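Local coordinates for protein copper-containing nitrite reductase (Thermus scotoductus, PDB 6HBE) that probably reduces nitrite to nitric oxide with electrons from cytochrome c, working as a homotrimeric, three-domain copper enzyme of denitrification, at residues 129-134 with 205-210; 49-54 with 157-162; 404-407 with 413-416; 354-359 with 388-393; 57-62 with 106-111. All blocks are in the same frame, centred on the assembly; numbering follows the deposited sequence.

Interaction 1. Residues 129-134 with 205-210. With CU (copper (II) ion), chain N.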
# COMPACT_ATOMS: atom_id res chain seq x y z
N GLY C 129 0.80 1.71 19.58
CA GLY C 129 -0.41 2.25 20.22
C GLY C 129 -0.30 3.65 20.81
O GLY C 129 -1.33 4.20 21.23
N GLN C 130 0.92 4.21 20.87
CA GLN C 130 1.17 5.46 21.59
C GLN C 130 0.90 6.68 20.74
O GLN C 130 1.82 7.29 20.16
CB GLN C 130 2.60 5.51 22.17
CG GLN C 130 2.76 4.94 23.56
CD GLN C 130 4.20 4.96 24.12
OE1 GLN C 130 5.24 4.75 23.42
NE2 GLN C 130 4.27 5.19 25.43
N PHE C 131 -0.38 7.04 20.64
CA PHE C 131 -0.80 8.23 19.87
C PHE C 131 -2.13 8.78 20.37
O PHE C 131 -2.85 8.06 21.07
CB PHE C 131 -0.94 7.89 18.36
CG PHE C 131 -1.63 6.59 18.09
CD1 PHE C 131 -3.01 6.48 18.23
CD2 PHE C 131 -0.91 5.48 17.73
CE1 PHE C 131 -3.65 5.26 18.01
CE2 PHE C 131 -1.54 4.27 17.50
CZ PHE C 131 -2.93 4.16 17.65
N GLY C 132 -2.42 10.04 20.02
CA GLY C 132 -3.70 10.68 20.31
C GLY C 132 -3.89 11.99 19.56
O GLY C 132 -3.10 12.32 18.66
N MET C 133 -4.95 12.72 19.91
CA MET C 133 -5.34 13.99 19.26
C MET C 133 -5.28 15.20 20.21
O MET C 133 -5.73 15.11 21.37
CB MET C 133 -6.79 13.85 18.72
CG MET C 133 -7.45 15.09 18.08
SD MET C 133 -9.23 14.91 17.69
CE MET C 133 -9.23 13.55 16.49
N ILE C 134 -4.81 16.34 19.69
CA ILE C 134 -4.99 17.65 20.32
C ILE C 134 -5.65 18.56 19.30
O ILE C 134 -5.18 18.66 18.15
CB ILE C 134 -3.70 18.29 20.93
CG1 ILE C 134 -3.99 19.74 21.43
CG2 ILE C 134 -2.55 18.33 19.95
CD1 ILE C 134 -2.93 20.31 22.34
N LEU C 205 -8.80 12.55 12.46
CA LEU C 205 -7.36 12.41 12.31
C LEU C 205 -7.06 10.98 11.93
O LEU C 205 -7.44 10.04 12.64
CB LEU C 205 -6.65 12.76 13.64
CG LEU C 205 -5.14 12.45 13.78
CD1 LEU C 205 -4.31 13.26 12.83
CD2 LEU C 205 -4.63 12.66 15.19
N ASN C 206 -6.36 10.80 10.81
CA ASN C 206 -5.84 9.45 10.42
C ASN C 206 -4.43 9.36 10.98
O ASN C 206 -3.53 10.02 10.44
CB ASN C 206 -5.80 9.22 8.89
CG ASN C 206 -5.28 7.85 8.50
OD1 ASN C 206 -5.19 6.93 9.34
ND2 ASN C 206 -4.90 7.68 7.21
N VAL C 207 -4.21 8.54 12.00
CA VAL C 207 -2.84 8.40 12.53
C VAL C 207 -2.01 7.39 11.71
O VAL C 207 -0.79 7.35 11.82
CB VAL C 207 -2.74 8.03 14.03
CG1 VAL C 207 -3.51 8.97 14.92
CG2 VAL C 207 -3.10 6.59 14.30
N GLY C 208 -2.66 6.58 10.89
CA GLY C 208 -1.95 5.55 10.16
C GLY C 208 -1.56 4.38 11.09
O GLY C 208 -2.44 3.85 11.78
N PRO C 209 -0.28 3.99 11.16
CA PRO C 209 0.85 4.75 10.64
C PRO C 209 1.26 4.54 9.19
O PRO C 209 2.16 5.29 8.70
CB PRO C 209 2.01 4.32 11.58
CG PRO C 209 1.36 3.70 12.73
CD PRO C 209 0.21 2.97 12.12
N ASN C 210 0.68 3.56 8.48
CA ASN C 210 1.02 3.28 7.07
C ASN C 210 -0.02 3.62 5.98
O ASN C 210 0.36 3.98 4.88
CB ASN C 210 1.34 1.78 6.90
CG ASN C 210 2.72 1.41 7.41
OD1 ASN C 210 3.67 2.17 7.27
ND2 ASN C 210 2.83 0.22 7.96
CU CU N . 7.21 5.12 23.76
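F131 and M133 meet V207 and L205 across two nearly antiparallel strands, 131-134 and 205-208, whose axes pass 8.7 Å apart. The strands lie in different sheets. This is sheet-on-sheet packing between the two N-terminal cupredoxin domains. G129 comes first. It ends the preceding helix in a Schellman motif, and its carbonyl O sits 3.6 Å above one face of the F131 ring. Q130 takes no part in the packing; its extended chain carries OE1 to the copper ion, 2.0 Å away, in the type 1 site completed by H75, C115 and H125. Q130 NE2 is held by S45 O, which helps to fix the rotation of the amide. F131 has CG between the backbone N and the carbonyl carbon (chi1 44°), a rotation that lays the ring between G129 O and V207. V207 CG2 stands over the second face, 3.9 Å from the ring centroid and 7° off the normal, a CH-pi contact. G132 has no side chain, and its O packs against L205 CD2 at 3.8 Å. M133 then reaches back along L205. The bend at chi3 (-62°) brings M133 CE to 3.9 Å from L205 CB.

Interaction 2. Residues 49-54 with 157-162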
# COMPACT_ATOMS: atom_id res chain seq x y z
N MET C 49 -4.92 3.86 27.47
CA MET C 49 -5.90 3.88 26.37
C MET C 49 -5.17 4.09 25.04
O MET C 49 -4.17 4.80 25.01
CB MET C 49 -6.93 5.00 26.56
CG MET C 49 -6.40 6.28 27.21
SD MET C 49 -7.66 7.53 27.58
CE MET C 49 -9.00 6.47 28.14
N SER C 50 -5.67 3.48 23.95
CA SER C 50 -5.16 3.75 22.58
C SER C 50 -6.37 3.87 21.62
O SER C 50 -7.05 2.88 21.40
CB SER C 50 -4.23 2.64 22.12
OG SER C 50 -3.71 2.94 20.82
N PRO C 51 -6.66 5.05 21.07
CA PRO C 51 -5.87 6.28 21.25
C PRO C 51 -5.91 6.86 22.66
O PRO C 51 -6.85 6.57 23.44
CB PRO C 51 -6.52 7.27 20.29
CG PRO C 51 -7.87 6.71 19.96
CD PRO C 51 -7.72 5.21 20.07
N GLY C 52 -4.90 7.66 22.98
CA GLY C 52 -4.76 8.23 24.30
C GLY C 52 -5.73 9.38 24.62
O GLY C 52 -6.63 9.67 23.82
N PRO C 53 -5.55 10.04 25.77
CA PRO C 53 -6.37 11.18 26.16
C PRO C 53 -6.48 12.24 25.08
O PRO C 53 -5.48 12.58 24.48
CB PRO C 53 -5.60 11.75 27.38
CG PRO C 53 -5.00 10.54 27.98
CD PRO C 53 -4.50 9.78 26.77
N MET C 54 -7.69 12.71 24.82
CA MET C 54 -7.92 13.77 23.84
C MET C 54 -7.82 15.11 24.53
O MET C 54 -8.51 15.32 25.54
CB MET C 54 -9.32 13.61 23.20
CG MET C 54 -9.63 14.68 22.16
SD MET C 54 -11.29 14.55 21.42
CE MET C 54 -12.30 15.25 22.73
N TYR C 157 -15.44 13.40 17.57
CA TYR C 157 -13.97 13.35 17.44
C TYR C 157 -13.56 11.91 17.15
O TYR C 157 -13.85 10.99 17.96
CB TYR C 157 -13.31 13.88 18.71
CG TYR C 157 -13.66 15.33 19.10
CD1 TYR C 157 -14.74 15.60 19.95
CD2 TYR C 157 -12.86 16.39 18.74
CE1 TYR C 157 -15.04 16.89 20.38
CE2 TYR C 157 -13.13 17.68 19.17
CZ TYR C 157 -14.25 17.92 19.99
OH TYR C 157 -14.57 19.19 20.43
N ILE C 158 -12.90 11.70 16.00
CA ILE C 158 -12.61 10.35 15.50
C ILE C 158 -11.12 10.18 15.10
O ILE C 158 -10.63 10.94 14.27
CB ILE C 158 -13.46 10.05 14.22
CG1 ILE C 158 -14.97 10.19 14.48
CG2 ILE C 158 -13.16 8.64 13.69
CD1 ILE C 158 -15.57 9.04 15.24
N ILE C 159 -10.45 9.16 15.63
CA ILE C 159 -9.14 8.72 15.13
C ILE C 159 -9.31 7.40 14.41
O ILE C 159 -10.00 6.51 14.93
CB ILE C 159 -8.09 8.57 16.26
CG1 ILE C 159 -7.56 9.96 16.64
CG2 ILE C 159 -6.95 7.64 15.88
CD1 ILE C 159 -6.71 10.01 17.91
N GLN C 160 -8.69 7.30 13.23
CA GLN C 160 -8.46 6.04 12.56
C GLN C 160 -7.05 5.55 12.82
O GLN C 160 -6.11 6.31 12.64
CB GLN C 160 -8.70 6.17 11.04
CG GLN C 160 -8.59 4.83 10.31
CD GLN C 160 -8.87 4.93 8.81
OE1 GLN C 160 -9.87 5.54 8.37
NE2 GLN C 160 -7.97 4.36 8.01
N SER C 161 -6.88 4.27 13.15
CA SER C 161 -5.55 3.71 13.43
C SER C 161 -5.50 2.22 13.12
O SER C 161 -6.55 1.56 13.05
CB SER C 161 -5.15 3.96 14.91
OG SER C 161 -5.94 3.21 15.82
N GLU C 162 -4.28 1.71 12.96
CA GLU C 162 -3.99 0.33 12.56
C GLU C 162 -3.37 -0.46 13.70
O GLU C 162 -2.73 0.13 14.56
CB GLU C 162 -2.99 0.33 11.36
CG GLU C 162 -3.48 1.07 10.12
CD GLU C 162 -2.39 1.81 9.34
OE1 GLU C 162 -1.15 1.45 9.40
OE2 GLU C 162 -2.78 2.84 8.68
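The Y157 ring carries M54 on one face, and it also stacks with the ring of Y203. The two side chains M54 and Y157 cross at about a right angle, and the end of the methionine lies over the ring. Its methyl CE stands 3.8 Å from the Y157 ring centroid and 15° off the normal, a CH-pi contact. M54 SD is 3.9 Å from the same centroid but lies further off the normal, toward the root of the ring. This is a Met-aromatic contact. It is tight: M54 SD lies 3.4 Å from both CG and CB of Y157. The M54 chain is extended as far as the sulfur, then bends at chi3 (78°). That bend folds CE across the ring from the CG side toward CD1, which it approaches at 3.7 Å.

Segment 49-54 is the loop between strands 39-46 and 55-58 of the first cupredoxin domain. Segment 157-162 is a strand of the second domain. The contact therefore belongs to the interface between these domains. The loop is also tied to its own domain, through S50 OG to G129 O and through the backbones of G52 and F131. Further along, P51 follows a cis peptide bond and packs its ring against I159. The two side chains slide past each other in opposite directions. I159 CD1 meets P51 CB at 3.6 Å, while P51 CG lies 4.1 Å from I159 CB.

Interaction 3. Residues 404-407 with 413-416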
# COMPACT_ATOMS: atom_id res chain seq x y z
N VAL C 404 24.13 -16.16 23.15
CA VAL C 404 24.09 -14.71 23.14
C VAL C 404 24.76 -14.26 21.85
O VAL C 404 25.87 -14.72 21.54
CB VAL C 404 24.70 -14.06 24.44
CG1 VAL C 404 26.18 -14.37 24.62
CG2 VAL C 404 24.49 -12.54 24.44
N THR C 405 24.08 -13.42 21.05
CA THR C 405 24.66 -12.96 19.79
C THR C 405 25.30 -11.65 20.12
O THR C 405 24.95 -11.01 21.10
CB THR C 405 23.62 -12.75 18.65
OG1 THR C 405 22.88 -11.54 18.90
CG2 THR C 405 22.69 -13.93 18.54
N PRO C 406 26.25 -11.21 19.28
CA PRO C 406 26.65 -9.78 19.31
C PRO C 406 25.49 -8.82 18.98
O PRO C 406 24.44 -9.24 18.51
CB PRO C 406 27.74 -9.68 18.22
CG PRO C 406 27.96 -11.05 17.67
CD PRO C 406 26.93 -11.98 18.23
N LYS C 407 25.70 -7.53 19.23
CA LYS C 407 24.72 -6.51 18.82
C LYS C 407 24.94 -6.20 17.32
O LYS C 407 26.03 -5.82 16.91
CB LYS C 407 24.83 -5.27 19.69
CG LYS C 407 24.33 -5.55 21.12
CD LYS C 407 24.71 -4.46 22.09
CE LYS C 407 24.36 -4.85 23.51
NZ LYS C 407 24.48 -3.67 24.41
N ARG C 413 25.04 -10.07 10.36
CA ARG C 413 24.53 -11.45 10.48
C ARG C 413 25.27 -12.24 11.56
O ARG C 413 26.45 -12.00 11.80
CB ARG C 413 24.65 -12.20 9.15
CG ARG C 413 23.94 -11.55 7.96
CD ARG C 413 24.31 -12.13 6.60
NE ARG C 413 23.65 -11.32 5.57
CZ ARG C 413 22.42 -11.50 5.10
NH1 ARG C 413 21.66 -12.54 5.47
NH2 ARG C 413 21.94 -10.63 4.21
N TYR C 414 24.60 -13.20 12.19
CA TYR C 414 25.27 -14.10 13.16
C TYR C 414 24.69 -15.50 13.08
O TYR C 414 23.47 -15.66 13.19
CB TYR C 414 25.18 -13.55 14.59
CG TYR C 414 25.98 -14.35 15.61
CD1 TYR C 414 27.38 -14.23 15.67
CD2 TYR C 414 25.35 -15.19 16.52
CE1 TYR C 414 28.11 -14.96 16.61
CE2 TYR C 414 26.06 -15.91 17.46
CZ TYR C 414 27.44 -15.79 17.49
OH TYR C 414 28.12 -16.52 18.43
N ARG C 415 25.57 -16.51 12.91
CA ARG C 415 25.18 -17.91 12.77
C ARG C 415 25.42 -18.76 14.04
O ARG C 415 26.41 -18.56 14.77
CB ARG C 415 25.91 -18.53 11.58
CG ARG C 415 25.37 -18.09 10.24
CD ARG C 415 26.02 -18.77 9.06
NE ARG C 415 25.53 -18.23 7.79
CZ ARG C 415 25.76 -18.76 6.58
NH1 ARG C 415 26.49 -19.88 6.46
NH2 ARG C 415 25.27 -18.18 5.49
N ILE C 416 24.49 -19.67 14.28
CA ILE C 416 24.53 -20.63 15.39
C ILE C 416 24.08 -21.98 14.86
O ILE C 416 23.04 -22.08 14.22
CB ILE C 416 23.56 -20.23 16.53
CG1 ILE C 416 23.96 -18.89 17.13
CG2 ILE C 416 23.51 -21.31 17.60
CD1 ILE C 416 22.87 -18.29 18.00
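Y414 lays its ring against T405 and P406, joining strand 413-417 of the C-terminal cupredoxin domain to the loop that leads into it. The strand is the outermost one of its sheet within this chain. R413 starts the segment and turns elsewhere: its guanidinium forms salt bridges with E372 and with E322 of a neighbouring subunit. Y414 comes next and carries the contact. CG is anti to the backbone N (chi1 -173°), which brings the ring against the loop. P406 CD lies over the ring, 3.5 Å from its centroid and 15° off the normal. This is a CH-pi contact, and the two side chains cross at about a right angle. P406 CD also comes to 3.4 Å from Y414 CD1. T405 approaches obliquely on the CD2 side, with its CG2 methyl 3.6 Å from Y414 CD2. The hydroxyl is used elsewhere, while the methyl faces the tyrosine. T405 OG1 donates to P406 O at 2.8 Å, from 26° out of the carbonyl plane, and it also accepts from A392 N. These two bonds help to fix the rotation of the T405 side chain. That side chain is about 9 Å from a bound copper ion. R415 points away from the loop and pairs with E372. I416 turns back toward it and adds a looser apolar touch, with its CD1 4.4 Å from T405 CG2.

Interaction 4. Residues 354-359 with 388-393. With CU (copper (II) ion), chain L.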
# COMPACT_ATOMS: atom_id res chain seq x y z
N VAL C 354 13.29 -7.34 12.88
CA VAL C 354 12.57 -6.40 12.00
C VAL C 354 11.40 -5.74 12.74
O VAL C 354 10.58 -6.42 13.35
CB VAL C 354 12.14 -7.10 10.67
CG1 VAL C 354 11.31 -8.35 10.89
CG2 VAL C 354 11.40 -6.13 9.72
N GLY C 355 11.34 -4.40 12.69
CA GLY C 355 10.32 -3.65 13.45
C GLY C 355 10.29 -3.97 14.94
O GLY C 355 9.21 -4.15 15.51
N ASN C 356 11.48 -4.05 15.57
CA ASN C 356 11.62 -4.44 16.99
C ASN C 356 10.87 -5.74 17.29
O ASN C 356 10.08 -5.81 18.25
CB ASN C 356 11.20 -3.32 17.94
CG ASN C 356 12.17 -2.14 17.96
OD1 ASN C 356 13.05 -2.00 17.10
ND2 ASN C 356 12.03 -1.30 18.96
N SER C 357 11.08 -6.74 16.44
CA SER C 357 10.51 -8.07 16.62
C SER C 357 11.38 -9.11 15.97
O SER C 357 12.25 -8.77 15.18
CB SER C 357 9.07 -8.16 16.09
OG SER C 357 8.99 -8.24 14.67
N PHE C 358 11.13 -10.39 16.30
CA PHE C 358 11.82 -11.51 15.68
C PHE C 358 10.84 -12.23 14.75
O PHE C 358 9.74 -12.54 15.17
CB PHE C 358 12.39 -12.50 16.71
CG PHE C 358 13.42 -11.91 17.64
CD1 PHE C 358 14.71 -11.68 17.21
CD2 PHE C 358 13.08 -11.56 18.96
CE1 PHE C 358 15.66 -11.13 18.07
CE2 PHE C 358 14.02 -11.02 19.82
CZ PHE C 358 15.31 -10.80 19.37
N TYR C 359 11.27 -12.54 13.52
CA TYR C 359 10.43 -13.20 12.50
C TYR C 359 11.13 -14.37 11.84
O TYR C 359 12.14 -14.17 11.18
CB TYR C 359 10.00 -12.18 11.42
CG TYR C 359 9.02 -12.75 10.42
CD1 TYR C 359 7.69 -12.96 10.77
CD2 TYR C 359 9.42 -13.11 9.15
CE1 TYR C 359 6.78 -13.51 9.87
CE2 TYR C 359 8.53 -13.66 8.24
CZ TYR C 359 7.21 -13.84 8.61
OH TYR C 359 6.32 -14.37 7.70
N GLY C 388 17.88 0.96 16.40
CA GLY C 388 17.40 -0.28 15.78
C GLY C 388 18.45 -1.38 15.67
O GLY C 388 18.23 -2.37 14.95
N ARG C 389 19.60 -1.22 16.36
CA ARG C 389 20.47 -2.35 16.67
C ARG C 389 19.76 -3.34 17.58
O ARG C 389 18.95 -2.94 18.41
CB ARG C 389 21.77 -1.90 17.35
CG ARG C 389 22.81 -1.29 16.43
CD ARG C 389 24.17 -1.06 17.12
NE ARG C 389 23.99 -0.47 18.45
CZ ARG C 389 23.82 0.83 18.75
NH1 ARG C 389 23.84 1.78 17.82
NH2 ARG C 389 23.65 1.20 20.02
N HIS C 390 20.07 -4.61 17.41
CA HIS C 390 19.48 -5.70 18.20
C HIS C 390 20.50 -6.79 18.48
O HIS C 390 21.47 -6.98 17.71
CB HIS C 390 18.32 -6.39 17.46
CG HIS C 390 17.23 -5.45 17.07
ND1 HIS C 390 16.45 -4.82 18.01
CD2 HIS C 390 16.84 -5.00 15.86
CE1 HIS C 390 15.59 -4.03 17.39
NE2 HIS C 390 15.80 -4.12 16.08
N ASP C 391 20.24 -7.55 19.55
CA ASP C 391 20.89 -8.83 19.80
C ASP C 391 19.82 -9.85 20.14
O ASP C 391 18.61 -9.54 20.15
CB ASP C 391 22.00 -8.70 20.89
CG ASP C 391 21.47 -8.34 22.30
OD1 ASP C 391 20.28 -8.54 22.62
OD2 ASP C 391 22.29 -7.88 23.14
N ALA C 392 20.26 -11.09 20.38
CA ALA C 392 19.37 -12.12 20.88
C ALA C 392 20.09 -12.82 22.06
O ALA C 392 21.20 -13.30 21.87
CB ALA C 392 19.07 -13.13 19.78
N VAL C 393 19.44 -12.85 23.23
CA VAL C 393 20.01 -13.41 24.50
C VAL C 393 18.99 -14.35 25.17
O VAL C 393 17.86 -13.96 25.47
CB VAL C 393 20.44 -12.28 25.50
CG1 VAL C 393 21.29 -11.22 24.81
CG2 VAL C 393 19.26 -11.58 26.16
CU CU L . 16.41 -4.83 20.06
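The backbone carrying N356 and F358 makes a tight turn beside segment 388-393, which brings H390, D391 and A392 to it. G355 and N356 both have positive phi, V354 N bonds to S357 O at 2.9 Å, and S357 OG donates to V354 O at 2.8 Å. This turn leads into the short strand 358-359. N356 OD1 meets H390 CE1 at 3.3 Å, in the plane of the imidazole and at its edge. The amide stands almost perpendicular to the ring, 88° between planes. This is a close contact, not a hydrogen bond; OD1 bonds instead to H120 NE2 of the first domain, which links that domain to this site. The segments belong to the C-terminal cupredoxin domain and its copper centre. H390 ND1 binds the copper ion at 2.0 Å, together with C428 and H431, and M434 is the fourth residue of the site. H390 NE2 is hydrogen-bonded to D377 OD2, so ring rotation is fixed from both nitrogens. The F358 ring turns its edge to the backbone: CZ lies 3.6 Å from D391 O, which is buried without a hydrogen-bond partner. A392 CB approaches the same ring, 4.3 Å from F358 CE1.

Interaction 5. Residues 57-62 with 106-111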
# COMPACT_ATOMS: atom_id res chain seq x y z
N VAL C 57 -8.05 22.66 23.29
CA VAL C 57 -7.74 24.02 23.72
C VAL C 57 -8.26 25.00 22.69
O VAL C 57 -8.77 24.60 21.63
CB VAL C 57 -6.23 24.23 23.97
CG1 VAL C 57 -5.68 23.15 24.90
CG2 VAL C 57 -5.44 24.27 22.65
N GLU C 58 -8.17 26.29 23.03
CA GLU C 58 -8.52 27.38 22.13
C GLU C 58 -7.26 27.98 21.52
O GLU C 58 -6.20 27.97 22.17
CB GLU C 58 -9.31 28.48 22.87
CG GLU C 58 -10.58 27.99 23.58
CD GLU C 58 -11.70 27.51 22.65
OE1 GLU C 58 -12.27 26.41 22.88
OE2 GLU C 58 -12.05 28.22 21.69
N GLU C 59 -7.39 28.52 20.30
CA GLU C 59 -6.32 29.25 19.62
C GLU C 59 -5.78 30.40 20.49
O GLU C 59 -6.57 31.20 21.04
CB GLU C 59 -6.79 29.78 18.27
CG GLU C 59 -5.71 30.54 17.47
CD GLU C 59 -6.17 31.05 16.12
OE1 GLU C 59 -7.33 30.78 15.71
OE2 GLU C 59 -5.37 31.73 15.45
N GLY C 60 -4.47 30.48 20.62
CA GLY C 60 -3.82 31.47 21.50
C GLY C 60 -3.61 31.04 22.94
O GLY C 60 -2.92 31.74 23.67
N ASP C 61 -4.18 29.91 23.38
CA ASP C 61 -3.92 29.41 24.74
C ASP C 61 -2.46 29.03 24.97
O ASP C 61 -1.74 28.63 24.03
CB ASP C 61 -4.77 28.18 25.10
CG ASP C 61 -6.24 28.52 25.34
OD1 ASP C 61 -6.61 29.72 25.37
OD2 ASP C 61 -7.04 27.56 25.49
N THR C 62 -2.04 29.14 26.23
CA THR C 62 -0.77 28.57 26.68
C THR C 62 -1.03 27.15 27.14
O THR C 62 -1.87 26.90 28.02
CB THR C 62 -0.12 29.42 27.79
OG1 THR C 62 0.13 30.74 27.29
CG2 THR C 62 1.17 28.82 28.24
N ASP C 106 -0.49 28.51 18.42
CA ASP C 106 -0.55 29.58 17.41
C ASP C 106 -1.33 29.24 16.15
O ASP C 106 -1.62 30.13 15.37
CB ASP C 106 0.88 30.00 16.98
CG ASP C 106 1.71 30.57 18.14
OD1 ASP C 106 1.14 30.96 19.17
OD2 ASP C 106 2.95 30.63 18.00
N PHE C 107 -1.61 27.96 15.92
CA PHE C 107 -2.24 27.51 14.67
C PHE C 107 -3.50 26.67 14.96
O PHE C 107 -3.40 25.63 15.66
CB PHE C 107 -1.24 26.65 13.86
CG PHE C 107 -0.11 27.45 13.24
CD1 PHE C 107 1.05 27.69 13.97
CD2 PHE C 107 -0.21 27.96 11.96
CE1 PHE C 107 2.10 28.42 13.41
CE2 PHE C 107 0.84 28.68 11.38
CZ PHE C 107 1.99 28.90 12.11
N PRO C 108 -4.65 27.07 14.41
CA PRO C 108 -5.88 26.30 14.63
C PRO C 108 -5.91 24.99 13.84
O PRO C 108 -5.34 24.94 12.73
CB PRO C 108 -6.98 27.26 14.17
CG PRO C 108 -6.34 28.17 13.22
CD PRO C 108 -4.89 28.28 13.61
N GLY C 109 -6.55 23.95 14.39
CA GLY C 109 -6.79 22.69 13.68
C GLY C 109 -6.79 21.42 14.53
O GLY C 109 -6.94 21.48 15.75
N VAL C 110 -6.59 20.28 13.86
CA VAL C 110 -6.61 18.94 14.47
C VAL C 110 -5.22 18.34 14.29
O VAL C 110 -4.78 18.11 13.14
CB VAL C 110 -7.69 18.05 13.81
CG1 VAL C 110 -7.65 16.63 14.40
CG2 VAL C 110 -9.08 18.66 14.02
N PHE C 111 -4.53 18.08 15.41
CA PHE C 111 -3.12 17.70 15.44
C PHE C 111 -2.90 16.34 16.10
O PHE C 111 -3.52 16.02 17.11
CB PHE C 111 -2.29 18.76 16.15
CG PHE C 111 -2.35 20.10 15.48
CD1 PHE C 111 -1.55 20.37 14.36
CD2 PHE C 111 -3.22 21.07 15.93
CE1 PHE C 111 -1.62 21.59 13.71
CE2 PHE C 111 -3.32 22.31 15.28
CZ PHE C 111 -2.52 22.57 14.17
O HOH W 1 -2.76 32.47 15.96
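E59 lies across P108 where two loops of the first cupredoxin domain meet at one end of its beta sandwich. Strands 55-58 and 109-114 flank strand 131-137 in one sheet. The turn after strand 55-58 leads over to the other sheet, and segment 106-108 lies on the way back from it. The packing is between a carboxylate and a proline ring. The E59 chain is fully extended, with CG anti to the backbone N (chi1 -179°), which carries the carboxylate to CG and CD of the P108 ring. E59 OE1 is 3.7 Å from P108 CG, and OE2 is 3.9 Å from P108 CD. OE1 is also held by K139 N, beyond the two segments.

Hydrogen bonds shape the loop that presents E59. Residues E58 to D61 form a type II beta turn, with D61 N bonded to E58 O at 3.1 Å and G60 at positive phi. D61 OD2 accepts from E58 N at 3.0 Å, with the N-H reaching it out of the carboxylate plane. Backbone bonds from G60 and D61 to A105 join the loops directly. A water-mediated link completes the contact. One water donates to E59 OE2 at 2.8 Å and to D106 O at 2.7 Å.

Overall arrangement
From the N terminus, segment 49-54 opens interaction 2, and 57-62 follows almost at once. Interaction 5 closes first, at 106-111, nested inside the loop of interaction 2. Segment 129-134 opens interaction 1 before 157-162 closes interaction 2, and 205-210 then closes interaction 1, so these two cross. They touch and join the first cupredoxin domain to neighbouring strands of the second. Interaction 5 stays within the first domain and touches interaction 1. In the C-terminal domain, interaction 4 closes from 354-359 to 388-393, joining the turn before strand 358-359 to the copper-binding loop. Interaction 3 follows in series, closing a short loop from 404-407 onto edge strand 413-417. These two touch, with centres 11 Å apart.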